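Local coordinates for pyrroline-5-carboxylate reductase catalytic N-terminal domain-containing protein (Sinorhizobium meliloti, PDB 4HUJ), which is of unknown function but probably binds a dinucleotide cofactor such as NAD(P) and acts as an oxidoreductase, at residues K162-F170 / L212-D220. Residues are numbered along the deposited sequence; the frame is centred on the assembly and turned at random.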
ATOM      1  N   LYS A 162     -13.074  11.680 -11.727  1.00 31.66           N
ATOM      2  CA  LYS A 162     -12.845  12.742 -12.710  1.00 32.68           C
ATOM      3  C   LYS A 162     -14.022  12.934 -13.665  1.00 33.08           C
ATOM      4  O   LYS A 162     -13.836  13.066 -14.883  1.00 33.85           O
ATOM      5  CB  LYS A 162     -11.550  12.503 -13.493  1.00 32.80           C
ATOM      6  CG  LYS A 162     -10.310  12.470 -12.628  1.00 33.65           C
ATOM      7  CD  LYS A 162      -9.256  13.439 -13.146  1.00 35.78           C
ATOM      8  CE  LYS A 162      -7.929  13.263 -12.419  1.00 36.86           C
ATOM      9  NZ  LYS A 162      -8.081  13.004 -10.953  1.00 37.29           N
ATOM     10  N   GLY A 163     -15.230  12.948 -13.102  1.00 33.16           N
ATOM     11  CA  GLY A 163     -16.451  13.165 -13.872  1.00 32.86           C
ATOM     12  C   GLY A 163     -16.814  11.996 -14.762  1.00 32.38           C
ATOM     13  O   GLY A 163     -17.833  11.342 -14.548  1.00 32.76           O
ATOM     14  N   THR A 164     -15.984  11.746 -15.773  1.00 31.91           N
ATOM     15  CA  THR A 164     -16.191  10.632 -16.693  1.00 31.18           C
ATOM     16  C   THR A 164     -15.126   9.563 -16.440  1.00 29.87           C
ATOM     17  O   THR A 164     -14.332   9.229 -17.324  1.00 30.34           O
ATOM     18  CB  THR A 164     -16.194  11.099 -18.179  1.00 31.46           C
ATOM     19  OG1 THR A 164     -17.157  12.148 -18.355  1.00 32.65           O
ATOM     20  CG2 THR A 164     -16.537   9.947 -19.140  1.00 31.84           C
ATOM     21  N   GLY A 165     -15.103   9.045 -15.215  1.00 28.29           N
ATOM     22  CA  GLY A 165     -14.235   7.920 -14.882  1.00 25.60           C
ATOM     23  C   GLY A 165     -13.546   8.016 -13.535  1.00 23.80           C
ATOM     24  O   GLY A 165     -13.353   9.108 -12.990  1.00 23.77           O
ATOM     25  N   SER A 166     -13.175   6.856 -13.007  1.00 21.76           N
ATOM     26  CA  SER A 166     -12.431   6.764 -11.756  1.00 20.22           C
ATOM     27  C   SER A 166     -11.008   6.307 -12.036  1.00 18.52           C
ATOM     28  O   SER A 166     -10.791   5.425 -12.867  1.00 17.38           O
ATOM     29  CB  SER A 166     -13.111   5.789 -10.796  1.00 20.79           C
ATOM     30  OG  SER A 166     -14.404   6.257 -10.445  1.00 22.83           O
ATOM     31  N   ARG A 167     -10.057   6.916 -11.334  1.00 16.53           N
ATOM     32  CA  ARG A 167      -8.638   6.585 -11.467  1.00 15.23           C
ATOM     33  C   ARG A 167      -8.399   5.097 -11.210  1.00 14.28           C
ATOM     34  O   ARG A 167      -8.873   4.544 -10.218  1.00 14.15           O
ATOM     35  CB  ARG A 167      -7.805   7.447 -10.510  1.00 14.85           C
ATOM     36  CG  ARG A 167      -6.281   7.263 -10.610  1.00 14.67           C
ATOM     37  CD  ARG A 167      -5.756   7.619 -12.010  1.00 13.81           C
ATOM     38  NE  ARG A 167      -5.905   9.045 -12.326  1.00 15.03           N
ATOM     39  CZ  ARG A 167      -6.059   9.534 -13.559  1.00 16.08           C
ATOM     40  NH1 ARG A 167      -6.112   8.724 -14.612  1.00 14.75           N
ATOM     41  NH2 ARG A 167      -6.171  10.844 -13.745  1.00 16.22           N
ATOM     42  N   VAL A 168      -7.646   4.460 -12.106  1.00 13.33           N
ATOM     43  CA  VAL A 168      -7.408   3.024 -12.031  1.00 12.42           C
ATOM     44  C   VAL A 168      -6.216   2.693 -11.144  1.00 12.04           C
ATOM     45  O   VAL A 168      -5.133   3.274 -11.295  1.00 11.52           O
ATOM     46  CB  VAL A 168      -7.188   2.408 -13.438  1.00 12.34           C
ATOM     47  CG1 VAL A 168      -6.725   0.946 -13.346  1.00 12.04           C
ATOM     48  CG2 VAL A 168      -8.466   2.514 -14.258  1.00 12.51           C
ATOM     49  N   LEU A 169      -6.439   1.753 -10.229  1.00 11.22           N
ATOM     50  CA  LEU A 169      -5.359   1.136  -9.462  1.00 11.25           C
ATOM     51  C   LEU A 169      -5.318  -0.350  -9.769  1.00 10.81           C
ATOM     52  O   LEU A 169      -6.237  -1.099  -9.413  1.00 11.03           O
ATOM     53  CB  LEU A 169      -5.531   1.368  -7.955  1.00 11.41           C
ATOM     54  CG  LEU A 169      -5.081   2.727  -7.411  1.00 11.73           C
ATOM     55  CD1 LEU A 169      -5.440   2.857  -5.937  1.00 12.30           C
ATOM     56  CD2 LEU A 169      -3.582   2.949  -7.612  1.00 13.89           C
ATOM     57  N   PHE A 170      -4.262  -0.777 -10.451  1.00 10.48           N
ATOM     58  CA  PHE A 170      -4.017  -2.202 -10.659  1.00 10.40           C
ATOM     59  C   PHE A 170      -3.572  -2.881  -9.360  1.00 10.41           C
ATOM     60  O   PHE A 170      -2.895  -2.278  -8.524  1.00 11.34           O
ATOM     61  CB  PHE A 170      -2.974  -2.419 -11.766  1.00 10.27           C
ATOM     62  CG  PHE A 170      -3.424  -1.945 -13.118  1.00 10.36           C
ATOM     63  CD1 PHE A 170      -4.357  -2.678 -13.851  1.00 10.60           C
ATOM     64  CD2 PHE A 170      -2.935  -0.751 -13.654  1.00 11.56           C
ATOM     65  CE1 PHE A 170      -4.790  -2.239 -15.104  1.00 11.44           C
ATOM     66  CE2 PHE A 170      -3.360  -0.298 -14.911  1.00 11.89           C
ATOM     67  CZ  PHE A 170      -4.284  -1.047 -15.640  1.00 12.34           C
ATOM     68  N   LEU A 212       2.480  -0.898 -16.982  1.00 11.15           N
ATOM     69  CA  LEU A 212       1.356  -0.342 -16.217  1.00 11.68           C
ATOM     70  C   LEU A 212       1.771   0.599 -15.094  1.00 12.04           C
ATOM     71  O   LEU A 212       0.923   1.246 -14.473  1.00 13.21           O
ATOM     72  CB  LEU A 212       0.429  -1.440 -15.687  1.00 11.53           C
ATOM     73  CG  LEU A 212      -0.236  -2.312 -16.753  1.00 11.47           C
ATOM     74  CD1 LEU A 212      -1.225  -3.283 -16.112  1.00 11.60           C
ATOM     75  CD2 LEU A 212      -0.920  -1.489 -17.856  1.00 11.23           C
ATOM     76  N   VAL A 213       3.070   0.684 -14.840  1.00 12.26           N
ATOM     77  CA  VAL A 213       3.585   1.605 -13.823  1.00 12.18           C
ATOM     78  C   VAL A 213       3.625   3.023 -14.386  1.00 12.51           C
ATOM     79  O   VAL A 213       4.101   3.244 -15.507  1.00 12.47           O
ATOM     80  CB  VAL A 213       4.969   1.162 -13.294  1.00 12.27           C
ATOM     81  CG1 VAL A 213       5.531   2.179 -12.306  1.00 12.71           C
ATOM     82  CG2 VAL A 213       4.861  -0.196 -12.630  1.00 12.32           C
ATOM     83  N   ALA A 214       3.095   3.964 -13.604  1.00 12.95           N
ATOM     84  CA  ALA A 214       3.058   5.390 -13.937  1.00 13.88           C
ATOM     85  C   ALA A 214       2.133   5.689 -15.112  1.00 14.33           C
ATOM     86  O   ALA A 214       2.292   6.698 -15.807  1.00 15.80           O
ATOM     87  CB  ALA A 214       4.469   5.938 -14.176  1.00 14.38           C
ATOM     88  N   LEU A 215       1.164   4.806 -15.327  1.00 13.96           N
ATOM     89  CA  LEU A 215       0.204   4.972 -16.403  1.00 13.89           C
ATOM     90  C   LEU A 215      -1.114   5.439 -15.801  1.00 13.56           C
ATOM     91  O   LEU A 215      -1.708   4.741 -14.973  1.00 13.40           O
ATOM     92  CB  LEU A 215       0.032   3.654 -17.169  1.00 13.69           C
ATOM     93  CG  LEU A 215      -0.889   3.624 -18.395  1.00 14.20           C
ATOM     94  CD1 LEU A 215      -0.305   4.439 -19.545  1.00 13.95           C
ATOM     95  CD2 LEU A 215      -1.100   2.178 -18.830  1.00 14.24           C
ATOM     96  N   ASN A 216      -1.550   6.635 -16.196  1.00 13.62           N
ATOM     97  CA  ASN A 216      -2.801   7.192 -15.691  1.00 14.11           C
ATOM     98  C   ASN A 216      -3.985   6.802 -16.564  1.00 13.92           C
ATOM     99  O   ASN A 216      -4.114   7.266 -17.707  1.00 13.54           O
ATOM    100  CB  ASN A 216      -2.719   8.717 -15.575  1.00 14.58           C
ATOM    101  CG  ASN A 216      -1.635   9.178 -14.625  1.00 16.78           C
ATOM    102  OD1 ASN A 216      -1.248   8.461 -13.703  1.00 17.82           O
ATOM    103  ND2 ASN A 216      -1.146  10.400 -14.840  1.00 18.87           N
ATOM    104  N   LEU A 217      -4.834   5.937 -16.017  1.00 13.51           N
ATOM    105  CA  LEU A 217      -6.045   5.500 -16.697  1.00 13.51           C
ATOM    106  C   LEU A 217      -7.288   5.753 -15.855  1.00 13.70           C
ATOM    107  O   LEU A 217      -7.211   5.865 -14.626  1.00 13.32           O
ATOM    108  CB  LEU A 217      -5.959   4.011 -17.042  1.00 13.49           C
ATOM    109  CG  LEU A 217      -4.751   3.514 -17.838  1.00 13.28           C
ATOM    110  CD1 LEU A 217      -4.834   1.999 -17.964  1.00 13.24           C
ATOM    111  CD2 LEU A 217      -4.688   4.181 -19.213  1.00 13.68           C
ATOM    112  N   LEU A 218      -8.430   5.832 -16.537  1.00 14.19           N
ATOM    113  CA  LEU A 218      -9.733   5.944 -15.888  1.00 15.08           C
ATOM    114  C   LEU A 218     -10.626   4.790 -16.311  1.00 15.49           C
ATOM    115  O   LEU A 218     -10.516   4.293 -17.436  1.00 15.60           O
ATOM    116  CB  LEU A 218     -10.425   7.255 -16.285  1.00 15.14           C
ATOM    117  CG  LEU A 218      -9.721   8.575 -15.983  1.00 15.68           C
ATOM    118  CD1 LEU A 218     -10.482   9.693 -16.684  1.00 17.19           C
ATOM    119  CD2 LEU A 218      -9.634   8.824 -14.478  1.00 16.11           C
ATOM    120  N   LYS A 219     -11.505   4.363 -15.411  1.00 16.34           N
ATOM    121  CA  LYS A 219     -12.551   3.407 -15.769  1.00 17.62           C
ATOM    122  C   LYS A 219     -13.852   4.191 -15.827  1.00 18.61           C
ATOM    123  O   LYS A 219     -14.287   4.744 -14.811  1.00 18.72           O
ATOM    124  CB  LYS A 219     -12.651   2.264 -14.752  1.00 17.69           C
ATOM    125  CG  LYS A 219     -13.609   1.148 -15.183  1.00 18.82           C
ATOM    126  CD  LYS A 219     -13.758   0.055 -14.127  1.00 21.95           C
ATOM    127  CE  LYS A 219     -14.627  -1.089 -14.660  1.00 23.62           C
ATOM    128  NZ  LYS A 219     -14.864  -2.138 -13.627  1.00 26.71           N
ATOM    129  N   ASP A 220     -14.450   4.268 -17.015  1.00 19.38           N
ATOM    130  CA  ASP A 220     -15.659   5.073 -17.202  1.00 20.79           C
ATOM    131  C   ASP A 220     -16.934   4.234 -17.167  1.00 21.59           C
ATOM    132  O   ASP A 220     -18.027   4.771 -16.943  1.00 22.94           O
ATOM    133  CB  ASP A 220     -15.584   5.920 -18.485  1.00 20.74           C
ATOM    134  CG  ASP A 220     -15.457   5.082 -19.756  1.00 21.74           C
ATOM    135  OD1 ASP A 220     -14.854   3.984 -19.721  1.00 21.19           O
ATOM    136  OD2 ASP A 220     -15.955   5.541 -20.810  1.00 22.22           O
TER
HETATM  137  O   HOH W   1      -4.246   4.700 -13.510  1.00 14.09           O
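Arg167 curls back toward the C-terminal segment and reaches the main-chain oxygen of Leu217. Its CB and CG leave with CG anti to the backbone N (chi1 -176°), and bends at the next two torsions curl the chain round. Arg167 CD then passes Leu217 O at 3.5 Å, and CZ sits between Leu218 CD2 and Asn216 CB, which lie over opposite faces of the guanidinium. At the tip, Arg167 NH1 gives Leu217 O a weak, bent bond of 3.1 Å from near the guanidinium plane. Leu217 O also accepts Val168 N at 2.9 Å, from above its carbonyl plane, so this oxygen takes one firm backbone bond and one weak bond from a side chain. Farther along, Ser166 and Lys219 form an antiparallel hydrogen-bonded pair through N to O bonds in both directions, the Lys219 N to Ser166 O one being 2.8 Å long. The parallel sheet, probably a Rossmann-type dinucleotide-binding fold, continues through strand 166-173, antiparallel to 143-147, and the short strand 218-219 pairs antiparallel with 166-173, whose main chain is also bonded to Ala192 and Val194 of strand 192-195. Gly165 lies against Asp220 here, where a CB would run into that of Leu218. Where the two segments part, a water bridges Val168 O, Leu215 O and Leu217 N. Beyond it, Leu212 CD1 stands 3.6 Å from the centroid of the Phe170 ring, almost on the normal, in a CH-pi contact, while Leu217 CD1 meets the edge at CZ. With CG1 anti to the backbone N (chi1 171°), Val168 turns CG2 to Leu217 CB, 4.0 Å away, and CG1 to the opposite face of the Phe170 ring. Replacing Phe170 by an alanine would probably open a gap between Leu212 CD1, Val168 CG1 and Leu217 CD1 and lose the CH-pi contact.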